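Local coordinates for transferrin binding protein B (PDB 3PQU), which probably captures host transferrin at the surface of a porcine pathogen as an outer-membrane lipoprotein that serves iron acquisition, at residues N436-G441 and E468-F473; G124-E129 and Y152-G157; S161-K166 and T333-D338; V373-S378 and C393-E398. One frame throughout, in Å; residues are numbered along the deposited sequence.

Overall arrangement
Contacts 1 to 3 pair antiparallel strands; contact 4 joins the start of a strand to a loop. Contact 1 pairs two strands of the C-lobe barrel and contact 2 two strands of the N-lobe handle; their centres lie about 51 Å apart, on opposite sides of the chain's centre. Contact 2 is buried and built of backbone bonds and tyrosines, whereas contacts 1, 3 and 4 are partly buried, and contact 1 has one apolar face and one charged face. Contact 3 joins segments 167 residues apart at their closest ends by backbone hydrogen bonds and salt bridges. Contact 4 reaches the same sheet as contact 3 but ends in a loop, where sulfur and an aromatic ring replace regular strand pairing.

Contact 1: N436-G441 and E468-F473; sequences NYKYVG and EFDVNF
Tyr437 and Val471 form one hydrogen-bonded pair, with Tyr437 N to Val471 O at 2.9 Å and Val471 N to Tyr437 O at 2.8 Å, the latter almost straight. Tyr439 and Phe469 form the next, more bent at both hydrogens, with Phe469 N 2.7 Å from Tyr439 O.

Charges lie on the face that carries Lys438, Glu468 and Asp470. The lysine chain starts with CG anti to the backbone N (chi1 -172°) and bends at chi2, which carries CD and NZ across to the other strand. Lys438 NZ comes down on Asp470 OD2 at 3.3 Å from above the carboxylate plane, while the salt bridge from Lys438 NZ to Glu468 OE1 is long, 3.7 Å. One ammonium thus serves two acids, which probably eases the repulsion between them.

These strands, 436-448 and 467-472, are neighbours in the C-lobe beta barrel, and strand 557-568 flanks the first on its other edge.

Apolar contacts line the face of Tyr437, Tyr439, Phe469 and Val471. Val471 CG2 lies against the Tyr439 ring at CD2, 3.4 Å away. Phe473 presents its edge to both tyrosines: its CD2 is 3.7 Å from Tyr437 CD2, and its CZ lies near Tyr439 OH. That hydroxyl is hydrogen-bonded to the carbonyl of Ala542, which fixes the far end of the ring.

Contact 2: G124-E129 and Y152-G157; sequences GYVFDE and YIYYLG
Tyr154 lays its ring against the backbone of Gly124, and the same two residues are joined by a pair of backbone hydrogen bonds. Followed outward from CB, the side chain of Tyr154 turns with CG between its own backbone N and carbonyl carbon (chi1 80°), which swings the ring over the opposite strand. Tyr154 CD2 then reaches the Gly124 carbonyl group, 4.0 Å from Gly124 O. Farther out, Tyr154 CE2 approaches Tyr125 N at 3.9 Å, and Gly124 N sits over one face of the ring, offset toward the rim. The side chain also touches Pro89 and Arg122.

The glycine carries backbone angles (phi 125°, psi -103°) at which a side chain would collide with the carbonyl of the residue before, and the strand changes direction at this point. Gly124 N gives a 2.9 Å bond to Tyr154 O; the return bond, from Tyr154 N, meets Gly124 O from well above the carbonyl plane. Val126 and Tyr152 make the next hydrogen-bonded pair through their backbones.

On the opposite face Ile153 CD1 touches Tyr125 CB at 3.8 Å. The pairing joins the middle strand, 150-157, and its neighbour 121-128 in the five-stranded antiparallel sheet of the N-lobe handle, and Tyr125 and Ile153 touch Asp177 and Thr179 of strand 170-183 in the neighbouring N-lobe barrel.

Contact 3: S161-K166 and T333-D338; sequences SKELPK and TERIID
Glu163 bends at chi2 (-147°) and Thr333 sets OG1 between its backbone N and carbonyl carbon (chi1 60°); together these torsions bring the Glu163 carboxylate to partners on the other strand. Thr333 OG1 donates to OE2 of Glu163 at 2.8 Å from above the carboxylate plane. Arg335 NH1 meets Glu163 OE1 on its anti side at 3.1 Å, with the oxygen in the guanidinium plane, although the two flat groups stand nearly at right angles. Arg335 NE turns to Asp338 OD1, 2.8 Å away, and Lys162 CB lies over one guanidinium face, so two acids and an aliphatic chain fix its rotation.

The short strand 163-165, next in the chain after strand 150-157, pairs antiparallel with strand 333-343 of the C-lobe handle and probably helps to join the N-lobe to the C-lobe. Leu164 and Glu334 form the hydrogen-bonded pair. Beyond it Lys162 O accepts both Ile336 N, at 2.8 Å, and the more distant Ile337 N.

On the other face Lys166 NZ bridges to Glu334 OE1 at 3.1 Å, while OE2 of Glu334 is held by Thr428 N. Ile336 CD1 packs against Leu164 CG.

Contact 4: V373-S378 and C393-E398; sequences VNFKNS and CCSNLE
Phe375 spreads its ring against the Cys393-Cys394 disulfide. Cys394 CB stands over one face, 3.8 Å from the ring centroid in a CH-pi contact, whereas both sulfurs approach obliquely: Cys393 SG is 3.4 Å from Phe375 CE2, and Cys394 SG is 3.5 Å from Phe375 CZ. With CG anti to the backbone N (chi1 173°), the ring is carried across to these sulfurs.

A disulfide between adjacent cysteines closes an eight-membered ring, here with a cis peptide before Cys394, and a type I turn follows from Cys394 to Leu397. This vicinal disulfide marks the end of strand 386-393 in the C-lobe handle, where Cys393 and Cys394 also touch Thr442 of the barrel strand 436-448.

The backbone adds one bond across the contact: Ser395 N donates to Phe375 O at 2.8 Å. Within 373-378, Asn377 grips the backbone of Asn374 twice, accepting from its N through OD1 and donating from ND2 to its O, two bonds that link the residues on either side of Phe375 and Lys376.

Contact 1: N436-G441 and E468-F473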
loop_
_atom_site.group_PDB
_atom_site.type_symbol
_atom_site.label_atom_id
_atom_site.label_comp_id
_atom_site.label_asym_id
_atom_site.label_seq_id
_atom_site.Cartn_x
_atom_site.Cartn_y
_atom_site.Cartn_z
ATOM N N ASN A 436 2.220 36.113 -4.785
ATOM C CA ASN A 436 1.640 36.254 -3.449
ATOM C C ASN A 436 0.178 35.811 -3.350
ATOM O O ASN A 436 -0.686 36.321 -4.062
ATOM C CB ASN A 436 1.783 37.694 -2.948
ATOM C CG ASN A 436 2.776 37.819 -1.809
ATOM O OD1 ASN A 436 3.419 36.713 -1.462
ATOM N ND2 ASN A 436 2.959 38.896 -1.246
ATOM N N TYR A 437 -0.091 34.866 -2.454
ATOM C CA TYR A 437 -1.445 34.352 -2.257
ATOM C C TYR A 437 -1.789 34.163 -0.781
ATOM O O TYR A 437 -0.903 34.002 0.060
ATOM C CB TYR A 437 -1.629 33.034 -3.022
ATOM C CG TYR A 437 -1.429 33.181 -4.514
ATOM C CD1 TYR A 437 -2.511 33.348 -5.368
ATOM C CD2 TYR A 437 -0.154 33.173 -5.068
ATOM C CE1 TYR A 437 -2.331 33.492 -6.732
ATOM C CE2 TYR A 437 0.033 33.317 -6.432
ATOM C CZ TYR A 437 -1.060 33.476 -7.258
ATOM O OH TYR A 437 -0.882 33.621 -8.614
ATOM N N LYS A 438 -3.084 34.187 -0.474
ATOM C CA LYS A 438 -3.552 33.980 0.892
ATOM C C LYS A 438 -4.193 32.599 1.065
ATOM O O LYS A 438 -4.897 32.117 0.177
ATOM C CB LYS A 438 -4.551 35.070 1.288
ATOM C CG LYS A 438 -4.954 35.050 2.757
ATOM C CD LYS A 438 -3.811 35.503 3.654
ATOM C CE LYS A 438 -4.263 35.665 5.096
ATOM N NZ LYS A 438 -3.237 36.356 5.927
ATOM N N TYR A 439 -3.944 31.971 2.211
ATOM C CA TYR A 439 -4.536 30.675 2.530
ATOM C C TYR A 439 -5.208 30.738 3.896
ATOM O O TYR A 439 -4.587 31.148 4.874
ATOM C CB TYR A 439 -3.464 29.581 2.561
ATOM C CG TYR A 439 -2.914 29.161 1.212
ATOM C CD1 TYR A 439 -3.217 27.911 0.679
ATOM C CD2 TYR A 439 -2.074 29.995 0.487
ATOM C CE1 TYR A 439 -2.709 27.507 -0.548
ATOM C CE2 TYR A 439 -1.561 29.603 -0.741
ATOM C CZ TYR A 439 -1.881 28.354 -1.254
ATOM O OH TYR A 439 -1.382 27.945 -2.475
ATOM N N VAL A 440 -6.469 30.329 3.968
ATOM C CA VAL A 440 -7.150 30.255 5.256
ATOM C C VAL A 440 -7.750 28.873 5.504
ATOM O O VAL A 440 -8.273 28.238 4.590
ATOM C CB VAL A 440 -8.253 31.332 5.408
ATOM C CG1 VAL A 440 -7.733 32.709 4.984
ATOM C CG2 VAL A 440 -9.481 30.954 4.610
ATOM N N GLY A 441 -7.656 28.421 6.749
ATOM C CA GLY A 441 -8.216 27.147 7.162
ATOM C C GLY A 441 -8.379 27.088 8.670
ATOM O O GLY A 441 -8.564 28.123 9.334
ATOM N N GLU A 468 -4.146 31.191 8.910
ATOM C CA GLU A 468 -3.979 32.100 7.788
ATOM C C GLU A 468 -2.530 32.087 7.343
ATOM O O GLU A 468 -1.619 32.204 8.161
ATOM C CB GLU A 468 -4.391 33.522 8.178
ATOM C CG GLU A 468 -5.791 33.614 8.772
ATOM C CD GLU A 468 -6.206 35.042 9.079
ATOM O OE1 GLU A 468 -5.352 35.953 8.966
ATOM O OE2 GLU A 468 -7.389 35.247 9.435
ATOM N N PHE A 469 -2.316 31.937 6.043
ATOM C CA PHE A 469 -0.965 31.862 5.516
ATOM C C PHE A 469 -0.785 32.840 4.373
ATOM O O PHE A 469 -1.632 32.946 3.489
ATOM C CB PHE A 469 -0.643 30.438 5.054
ATOM C CG PHE A 469 -0.492 29.456 6.186
ATOM C CD1 PHE A 469 0.769 29.087 6.642
ATOM C CD2 PHE A 469 -1.609 28.913 6.805
ATOM C CE1 PHE A 469 0.914 28.196 7.694
ATOM C CE2 PHE A 469 -1.473 28.016 7.853
ATOM C CZ PHE A 469 -0.209 27.658 8.299
ATOM N N ASP A 470 0.312 33.578 4.407
ATOM C CA ASP A 470 0.727 34.320 3.237
ATOM C C ASP A 470 1.765 33.455 2.551
ATOM O O ASP A 470 2.773 33.072 3.154
ATOM C CB ASP A 470 1.298 35.691 3.613
ATOM C CG ASP A 470 0.264 36.593 4.259
ATOM O OD1 ASP A 470 0.576 37.202 5.305
ATOM O OD2 ASP A 470 -0.864 36.682 3.726
ATOM N N VAL A 471 1.493 33.114 1.301
ATOM C CA VAL A 471 2.403 32.288 0.528
ATOM C C VAL A 471 3.004 33.088 -0.622
ATOM O O VAL A 471 2.280 33.596 -1.481
ATOM C CB VAL A 471 1.699 31.022 0.000
ATOM C CG1 VAL A 471 2.609 30.258 -0.948
ATOM C CG2 VAL A 471 1.279 30.132 1.166
ATOM N N ASN A 472 4.327 33.221 -0.615
ATOM C CA ASN A 472 5.025 33.954 -1.666
ATOM C C ASN A 472 5.846 32.998 -2.513
ATOM O O ASN A 472 6.963 32.630 -2.144
ATOM C CB ASN A 472 5.934 35.026 -1.067
ATOM C CG ASN A 472 6.407 36.038 -2.097
ATOM O OD1 ASN A 472 6.816 35.680 -3.202
ATOM N ND2 ASN A 472 6.365 37.317 -1.728
ATOM N N PHE A 473 5.287 32.593 -3.647
ATOM C CA PHE A 473 5.959 31.649 -4.527
ATOM C C PHE A 473 7.186 32.284 -5.179
ATOM O O PHE A 473 8.126 31.585 -5.558
ATOM C CB PHE A 473 4.991 31.100 -5.584
ATOM C CG PHE A 473 3.913 30.208 -5.022
ATOM C CD1 PHE A 473 4.222 28.941 -4.533
ATOM C CD2 PHE A 473 2.586 30.624 -4.996
ATOM C CE1 PHE A 473 3.225 28.103 -4.017
ATOM C CE2 PHE A 473 1.577 29.795 -4.484
ATOM C CZ PHE A 473 1.900 28.530 -3.992
#

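Contact 2: G124-E129 and Y152-G157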
loop_
_atom_site.group_PDB
_atom_site.type_symbol
_atom_site.label_atom_id
_atom_site.label_comp_id
_atom_site.label_asym_id
_atom_site.label_seq_id
_atom_site.Cartn_x
_atom_site.Cartn_y
_atom_site.Cartn_z
ATOM N N GLY A 124 5.661 -14.883 -3.836
ATOM C CA GLY A 124 5.854 -16.184 -4.459
ATOM C C GLY A 124 4.855 -17.185 -3.915
ATOM O O GLY A 124 3.673 -17.185 -4.265
ATOM N N TYR A 125 5.333 -18.047 -3.029
ATOM C CA TYR A 125 4.520 -19.163 -2.582
ATOM C C TYR A 125 4.992 -19.656 -1.223
ATOM O O TYR A 125 6.128 -19.410 -0.793
ATOM C CB TYR A 125 4.558 -20.299 -3.614
ATOM C CG TYR A 125 5.965 -20.660 -4.055
ATOM C CD1 TYR A 125 6.820 -21.387 -3.215
ATOM C CD2 TYR A 125 6.449 -20.263 -5.298
ATOM C CE1 TYR A 125 8.145 -21.712 -3.613
ATOM C CE2 TYR A 125 7.766 -20.587 -5.712
ATOM C CZ TYR A 125 8.599 -21.319 -4.853
ATOM O OH TYR A 125 9.884 -21.632 -5.234
ATOM N N VAL A 126 4.074 -20.316 -0.539
ATOM C CA VAL A 126 4.364 -20.971 0.721
ATOM C C VAL A 126 3.494 -22.218 0.714
ATOM O O VAL A 126 2.306 -22.149 0.396
ATOM C CB VAL A 126 4.054 -20.036 1.898
ATOM C CG1 VAL A 126 2.715 -19.315 1.676
ATOM C CG2 VAL A 126 4.094 -20.780 3.216
ATOM N N PHE A 127 4.085 -23.367 1.003
ATOM C CA PHE A 127 3.326 -24.598 0.810
ATOM C C PHE A 127 3.863 -25.812 1.552
ATOM O O PHE A 127 5.032 -25.851 1.966
ATOM C CB PHE A 127 3.237 -24.902 -0.695
ATOM C CG PHE A 127 4.520 -25.465 -1.278
ATOM C CD1 PHE A 127 4.692 -26.837 -1.414
ATOM C CD2 PHE A 127 5.555 -24.616 -1.674
ATOM C CE1 PHE A 127 5.893 -27.364 -1.931
ATOM C CE2 PHE A 127 6.739 -25.122 -2.200
ATOM C CZ PHE A 127 6.913 -26.501 -2.332
ATOM N N ASP A 128 2.978 -26.790 1.723
ATOM C CA ASP A 128 3.313 -28.111 2.240
ATOM C C ASP A 128 3.374 -29.020 1.012
ATOM O O ASP A 128 2.429 -29.082 0.230
ATOM C CB ASP A 128 2.230 -28.573 3.236
ATOM C CG ASP A 128 2.538 -29.923 3.882
ATOM O OD1 ASP A 128 3.156 -30.783 3.239
ATOM O OD2 ASP A 128 2.130 -30.152 5.033
ATOM N N GLU A 129 4.491 -29.698 0.810
ATOM C CA GLU A 129 4.649 -30.522 -0.391
ATOM C C GLU A 129 3.586 -31.622 -0.500
ATOM O O GLU A 129 3.198 -32.006 -1.599
ATOM C CB GLU A 129 6.023 -31.190 -0.394
ATOM C CG GLU A 129 6.259 -32.129 -1.546
ATOM C CD GLU A 129 7.667 -32.716 -1.522
ATOM O OE1 GLU A 129 8.635 -31.942 -1.369
ATOM O OE2 GLU A 129 7.809 -33.952 -1.658
ATOM N N TYR A 152 -0.232 -21.490 -0.876
ATOM C CA TYR A 152 -0.721 -20.207 -1.367
ATOM C C TYR A 152 0.259 -19.543 -2.319
ATOM O O TYR A 152 1.476 -19.720 -2.210
ATOM C CB TYR A 152 -0.950 -19.275 -0.179
ATOM C CG TYR A 152 -1.899 -19.822 0.850
ATOM C CD1 TYR A 152 -3.231 -19.421 0.888
ATOM C CD2 TYR A 152 -1.470 -20.766 1.776
ATOM C CE1 TYR A 152 -4.117 -19.939 1.846
ATOM C CE2 TYR A 152 -2.338 -21.290 2.727
ATOM C CZ TYR A 152 -3.656 -20.876 2.754
ATOM O OH TYR A 152 -4.499 -21.410 3.700
ATOM N N ILE A 153 -0.278 -18.774 -3.252
ATOM C CA ILE A 153 0.531 -17.860 -4.060
ATOM C C ILE A 153 0.233 -16.475 -3.495
ATOM O O ILE A 153 -0.916 -16.178 -3.184
ATOM C CB ILE A 153 0.111 -17.915 -5.521
ATOM C CG1 ILE A 153 0.183 -19.375 -6.051
ATOM C CG2 ILE A 153 0.951 -16.950 -6.361
ATOM C CD1 ILE A 153 1.565 -20.067 -5.913
ATOM N N TYR A 154 1.236 -15.621 -3.340
ATOM C CA TYR A 154 0.960 -14.327 -2.727
ATOM C C TYR A 154 2.008 -13.280 -3.075
ATOM O O TYR A 154 3.086 -13.601 -3.576
ATOM C CB TYR A 154 0.896 -14.473 -1.198
ATOM C CG TYR A 154 2.287 -14.511 -0.564
ATOM C CD1 TYR A 154 2.830 -13.379 0.063
ATOM C CD2 TYR A 154 3.073 -15.645 -0.643
ATOM C CE1 TYR A 154 4.110 -13.408 0.626
ATOM C CE2 TYR A 154 4.359 -15.685 -0.085
ATOM C CZ TYR A 154 4.864 -14.558 0.536
ATOM O OH TYR A 154 6.121 -14.592 1.083
ATOM N N TYR A 155 1.681 -12.030 -2.771
ATOM C CA TYR A 155 2.701 -11.013 -2.574
ATOM C C TYR A 155 2.302 -10.169 -1.376
ATOM O O TYR A 155 1.120 -10.036 -1.054
ATOM C CB TYR A 155 2.916 -10.131 -3.848
ATOM C CG TYR A 155 1.890 -9.016 -4.048
ATOM C CD1 TYR A 155 2.062 -7.767 -3.454
ATOM C CD2 TYR A 155 0.760 -9.212 -4.844
ATOM C CE1 TYR A 155 1.122 -6.739 -3.642
ATOM C CE2 TYR A 155 -0.183 -8.200 -5.029
ATOM C CZ TYR A 155 0.006 -6.961 -4.422
ATOM O OH TYR A 155 -0.914 -5.939 -4.609
ATOM N N LEU A 156 3.291 -9.589 -0.714
ATOM C CA LEU A 156 3.014 -8.698 0.403
ATOM C C LEU A 156 4.106 -7.647 0.493
ATOM O O LEU A 156 5.288 -7.976 0.480
ATOM C CB LEU A 156 2.974 -9.494 1.710
ATOM C CG LEU A 156 2.757 -8.693 2.984
ATOM C CD1 LEU A 156 1.397 -7.993 2.932
ATOM C CD2 LEU A 156 2.847 -9.609 4.191
ATOM N N GLY A 157 3.715 -6.386 0.591
ATOM C CA GLY A 157 4.684 -5.318 0.666
ATOM C C GLY A 157 4.485 -4.484 1.906
ATOM O O GLY A 157 3.429 -4.530 2.542
#

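Contact 3: S161-K166 and T333-D338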
loop_
_atom_site.group_PDB
_atom_site.type_symbol
_atom_site.label_atom_id
_atom_site.label_comp_id
_atom_site.label_asym_id
_atom_site.label_seq_id
_atom_site.Cartn_x
_atom_site.Cartn_y
_atom_site.Cartn_z
ATOM N N SER A 161 5.108 3.434 -1.149
ATOM C CA SER A 161 6.051 4.530 -1.363
ATOM C C SER A 161 5.419 5.920 -1.304
ATOM O O SER A 161 4.349 6.162 -1.865
ATOM C CB SER A 161 6.784 4.303 -2.679
ATOM O OG SER A 161 7.304 2.980 -2.711
ATOM N N LYS A 162 6.084 6.838 -0.616
ATOM C CA LYS A 162 5.602 8.212 -0.556
ATOM C C LYS A 162 6.375 9.163 -1.474
ATOM O O LYS A 162 5.975 10.314 -1.662
ATOM C CB LYS A 162 5.624 8.713 0.893
ATOM C CG LYS A 162 4.684 7.940 1.825
ATOM C CD LYS A 162 4.393 8.732 3.090
ATOM C CE LYS A 162 3.222 8.133 3.870
ATOM N NZ LYS A 162 3.613 6.962 4.670
ATOM N N GLU A 163 7.479 8.672 -2.030
ATOM C CA GLU A 163 8.293 9.428 -2.969
ATOM C C GLU A 163 8.637 8.539 -4.151
ATOM O O GLU A 163 8.886 7.353 -3.967
ATOM C CB GLU A 163 9.588 9.895 -2.292
ATOM C CG GLU A 163 9.357 10.715 -1.046
ATOM C CD GLU A 163 10.424 11.769 -0.841
ATOM O OE1 GLU A 163 10.697 12.121 0.326
ATOM O OE2 GLU A 163 10.987 12.247 -1.850
ATOM N N LEU A 164 8.653 9.104 -5.357
ATOM C CA LEU A 164 8.955 8.313 -6.553
ATOM C C LEU A 164 10.183 8.884 -7.255
ATOM O O LEU A 164 10.416 10.082 -7.213
ATOM C CB LEU A 164 7.750 8.259 -7.518
ATOM C CG LEU A 164 6.417 7.661 -7.020
ATOM C CD1 LEU A 164 5.308 7.743 -8.089
ATOM C CD2 LEU A 164 6.594 6.217 -6.572
ATOM N N PRO A 165 10.983 8.018 -7.891
ATOM C CA PRO A 165 12.142 8.522 -8.628
ATOM C C PRO A 165 11.710 9.377 -9.813
ATOM O O PRO A 165 10.600 9.223 -10.316
ATOM C CB PRO A 165 12.832 7.247 -9.123
ATOM C CG PRO A 165 12.326 6.138 -8.216
ATOM C CD PRO A 165 10.910 6.545 -7.905
ATOM N N LYS A 166 12.583 10.287 -10.228
ATOM C CA LYS A 166 12.385 11.084 -11.432
ATOM C C LYS A 166 13.066 10.361 -12.592
ATOM O O LYS A 166 14.060 9.664 -12.390
ATOM C CB LYS A 166 13.034 12.460 -11.252
ATOM C CG LYS A 166 12.544 13.235 -10.046
ATOM C CD LYS A 166 11.202 13.870 -10.326
ATOM C CE LYS A 166 11.304 14.896 -11.442
ATOM N NZ LYS A 166 9.966 15.420 -11.835
ATOM N N THR A 333 14.305 11.915 -5.987
ATOM C CA THR A 333 12.897 11.567 -5.910
ATOM C C THR A 333 12.037 12.803 -5.736
ATOM O O THR A 333 12.512 13.865 -5.347
ATOM C CB THR A 333 12.622 10.592 -4.766
ATOM O OG1 THR A 333 13.015 11.185 -3.525
ATOM C CG2 THR A 333 13.412 9.303 -4.971
ATOM N N GLU A 334 10.761 12.653 -6.041
ATOM C CA GLU A 334 9.802 13.713 -5.813
ATOM C C GLU A 334 8.666 13.157 -4.959
ATOM O O GLU A 334 8.090 12.102 -5.265
ATOM C CB GLU A 334 9.284 14.251 -7.143
ATOM C CG GLU A 334 8.174 15.265 -6.999
ATOM C CD GLU A 334 7.889 16.001 -8.290
ATOM O OE1 GLU A 334 8.838 16.257 -9.063
ATOM O OE2 GLU A 334 6.713 16.331 -8.532
ATOM N N ARG A 335 8.357 13.853 -3.873
ATOM C CA ARG A 335 7.364 13.366 -2.924
ATOM C C ARG A 335 5.956 13.432 -3.514
ATOM O O ARG A 335 5.596 14.434 -4.119
ATOM C CB ARG A 335 7.438 14.168 -1.630
ATOM C CG ARG A 335 6.657 13.544 -0.514
ATOM C CD ARG A 335 7.120 14.050 0.846
ATOM N NE ARG A 335 6.477 13.275 1.906
ATOM C CZ ARG A 335 7.010 12.204 2.485
ATOM N NH1 ARG A 335 8.220 11.782 2.130
ATOM N NH2 ARG A 335 6.338 11.560 3.430
ATOM N N ILE A 336 5.175 12.359 -3.356
ATOM C CA ILE A 336 3.795 12.337 -3.844
ATOM C C ILE A 336 2.732 12.350 -2.749
ATOM O O ILE A 336 1.606 12.790 -2.974
ATOM C CB ILE A 336 3.503 11.131 -4.755
ATOM C CG1 ILE A 336 3.884 9.810 -4.072
ATOM C CG2 ILE A 336 4.208 11.284 -6.084
ATOM C CD1 ILE A 336 3.296 8.581 -4.793
ATOM N N ILE A 337 3.094 11.866 -1.568
ATOM C CA ILE A 337 2.128 11.644 -0.499
ATOM C C ILE A 337 2.654 12.080 0.862
ATOM O O ILE A 337 3.824 11.881 1.180
ATOM C CB ILE A 337 1.765 10.136 -0.399
ATOM C CG1 ILE A 337 1.082 9.654 -1.678
ATOM C CG2 ILE A 337 0.860 9.877 0.791
ATOM C CD1 ILE A 337 0.862 8.098 -1.727
ATOM N N ASP A 338 1.787 12.704 1.646
ATOM C CA ASP A 338 2.012 12.851 3.076
ATOM C C ASP A 338 0.911 12.056 3.778
ATOM O O ASP A 338 -0.256 12.130 3.387
ATOM C CB ASP A 338 1.966 14.326 3.512
ATOM C CG ASP A 338 3.183 15.117 3.057
ATOM O OD1 ASP A 338 4.306 14.589 3.139
ATOM O OD2 ASP A 338 3.018 16.281 2.635
HETATM O O HOH W 1 11.805 15.275 -2.503
#

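Contact 4: V373-S378 and C393-E398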
loop_
_atom_site.group_PDB
_atom_site.type_symbol
_atom_site.label_atom_id
_atom_site.label_comp_id
_atom_site.label_asym_id
_atom_site.label_seq_id
_atom_site.Cartn_x
_atom_site.Cartn_y
_atom_site.Cartn_z
ATOM N N VAL A 373 -21.152 14.805 4.801
ATOM C CA VAL A 373 -22.048 15.895 4.445
ATOM C C VAL A 373 -21.689 17.189 5.169
ATOM O O VAL A 373 -22.011 18.272 4.696
ATOM C CB VAL A 373 -23.531 15.526 4.733
ATOM C CG1 VAL A 373 -23.926 14.273 3.957
ATOM C CG2 VAL A 373 -23.762 15.322 6.230
ATOM N N ASN A 374 -21.016 17.073 6.311
ATOM C CA ASN A 374 -20.683 18.235 7.135
ATOM C C ASN A 374 -19.320 18.846 6.817
ATOM O O ASN A 374 -18.546 18.299 6.027
ATOM C CB ASN A 374 -20.746 17.859 8.615
ATOM C CG ASN A 374 -22.144 17.499 9.061
ATOM O OD1 ASN A 374 -23.119 18.110 8.627
ATOM N ND2 ASN A 374 -22.252 16.505 9.936
ATOM N N PHE A 375 -19.035 19.990 7.437
ATOM C CA PHE A 375 -17.735 20.637 7.298
ATOM C C PHE A 375 -16.627 19.709 7.770
ATOM O O PHE A 375 -15.639 19.512 7.073
ATOM C CB PHE A 375 -17.680 21.943 8.085
ATOM C CG PHE A 375 -16.316 22.573 8.105
ATOM C CD1 PHE A 375 -15.820 23.210 6.977
ATOM C CD2 PHE A 375 -15.528 22.522 9.245
ATOM C CE1 PHE A 375 -14.566 23.790 6.987
ATOM C CE2 PHE A 375 -14.271 23.102 9.265
ATOM C CZ PHE A 375 -13.788 23.739 8.134
ATOM N N LYS A 376 -16.788 19.162 8.970
ATOM C CA LYS A 376 -15.950 18.061 9.418
ATOM C C LYS A 376 -16.877 16.942 9.879
ATOM O O LYS A 376 -17.979 17.207 10.359
ATOM C CB LYS A 376 -14.962 18.499 10.505
ATOM C CG LYS A 376 -15.526 18.656 11.903
ATOM C CD LYS A 376 -14.425 19.117 12.861
ATOM C CE LYS A 376 -14.859 19.066 14.321
ATOM N NZ LYS A 376 -13.838 19.692 15.208
ATOM N N ASN A 377 -16.446 15.697 9.705
ATOM C CA ASN A 377 -17.326 14.553 9.906
ATOM C C ASN A 377 -16.687 13.485 10.772
ATOM O O ASN A 377 -15.502 13.194 10.637
ATOM C CB ASN A 377 -17.720 13.968 8.548
ATOM C CG ASN A 377 -18.387 14.996 7.652
ATOM O OD1 ASN A 377 -19.603 15.182 7.706
ATOM N ND2 ASN A 377 -17.591 15.685 6.837
ATOM N N SER A 378 -17.478 12.904 11.664
ATOM C CA SER A 378 -16.989 11.838 12.526
ATOM C C SER A 378 -17.353 10.463 11.975
ATOM O O SER A 378 -18.476 10.239 11.523
ATOM C CB SER A 378 -17.546 12.001 13.939
ATOM O OG SER A 378 -17.134 10.924 14.763
ATOM N N CYS A 393 -11.386 16.706 8.772
ATOM C CA CYS A 393 -11.671 18.016 8.196
ATOM C C CYS A 393 -10.887 18.143 6.890
ATOM O O CYS A 393 -9.842 17.509 6.759
ATOM C CB CYS A 393 -11.202 19.087 9.175
ATOM S SG CYS A 393 -11.948 20.691 8.923
ATOM N N CYS A 394 -11.361 18.917 5.909
ATOM C CA CYS A 394 -12.663 19.587 5.913
ATOM C C CYS A 394 -13.314 19.411 4.548
ATOM O O CYS A 394 -12.655 19.043 3.575
ATOM C CB CYS A 394 -12.514 21.093 6.140
ATOM S SG CYS A 394 -11.206 21.580 7.254
ATOM N N SER A 395 -14.602 19.728 4.467
ATOM C CA SER A 395 -15.362 19.552 3.233
ATOM C C SER A 395 -14.865 20.438 2.094
ATOM O O SER A 395 -15.100 20.136 0.926
ATOM C CB SER A 395 -16.842 19.822 3.476
ATOM O OG SER A 395 -17.035 21.171 3.845
ATOM N N ASN A 396 -14.188 21.533 2.426
ATOM C CA ASN A 396 -13.615 22.392 1.389
ATOM C C ASN A 396 -12.203 21.985 0.951
ATOM O O ASN A 396 -11.632 22.604 0.056
ATOM C CB ASN A 396 -13.628 23.863 1.814
ATOM C CG ASN A 396 -12.710 24.143 2.986
ATOM O OD1 ASN A 396 -12.327 23.232 3.725
ATOM N ND2 ASN A 396 -12.357 25.414 3.170
ATOM N N LEU A 397 -11.644 20.959 1.587
ATOM C CA LEU A 397 -10.322 20.457 1.213
ATOM C C LEU A 397 -10.464 19.161 0.413
ATOM O O LEU A 397 -10.888 18.136 0.935
ATOM C CB LEU A 397 -9.429 20.273 2.449
ATOM C CG LEU A 397 -9.147 21.567 3.232
ATOM C CD1 LEU A 397 -8.375 21.304 4.512
ATOM C CD2 LEU A 397 -8.393 22.560 2.363
ATOM N N GLU A 398 -10.123 19.229 -0.866
ATOM C CA GLU A 398 -10.347 18.137 -1.804
ATOM C C GLU A 398 -9.167 17.177 -1.909
ATOM O O GLU A 398 -9.347 16.012 -2.249
ATOM C CB GLU A 398 -10.611 18.722 -3.191
ATOM C CG GLU A 398 -11.517 17.886 -4.062
ATOM C CD GLU A 398 -12.971 17.997 -3.647
ATOM O OE1 GLU A 398 -13.334 19.024 -3.031
ATOM O OE2 GLU A 398 -13.747 17.061 -3.937
#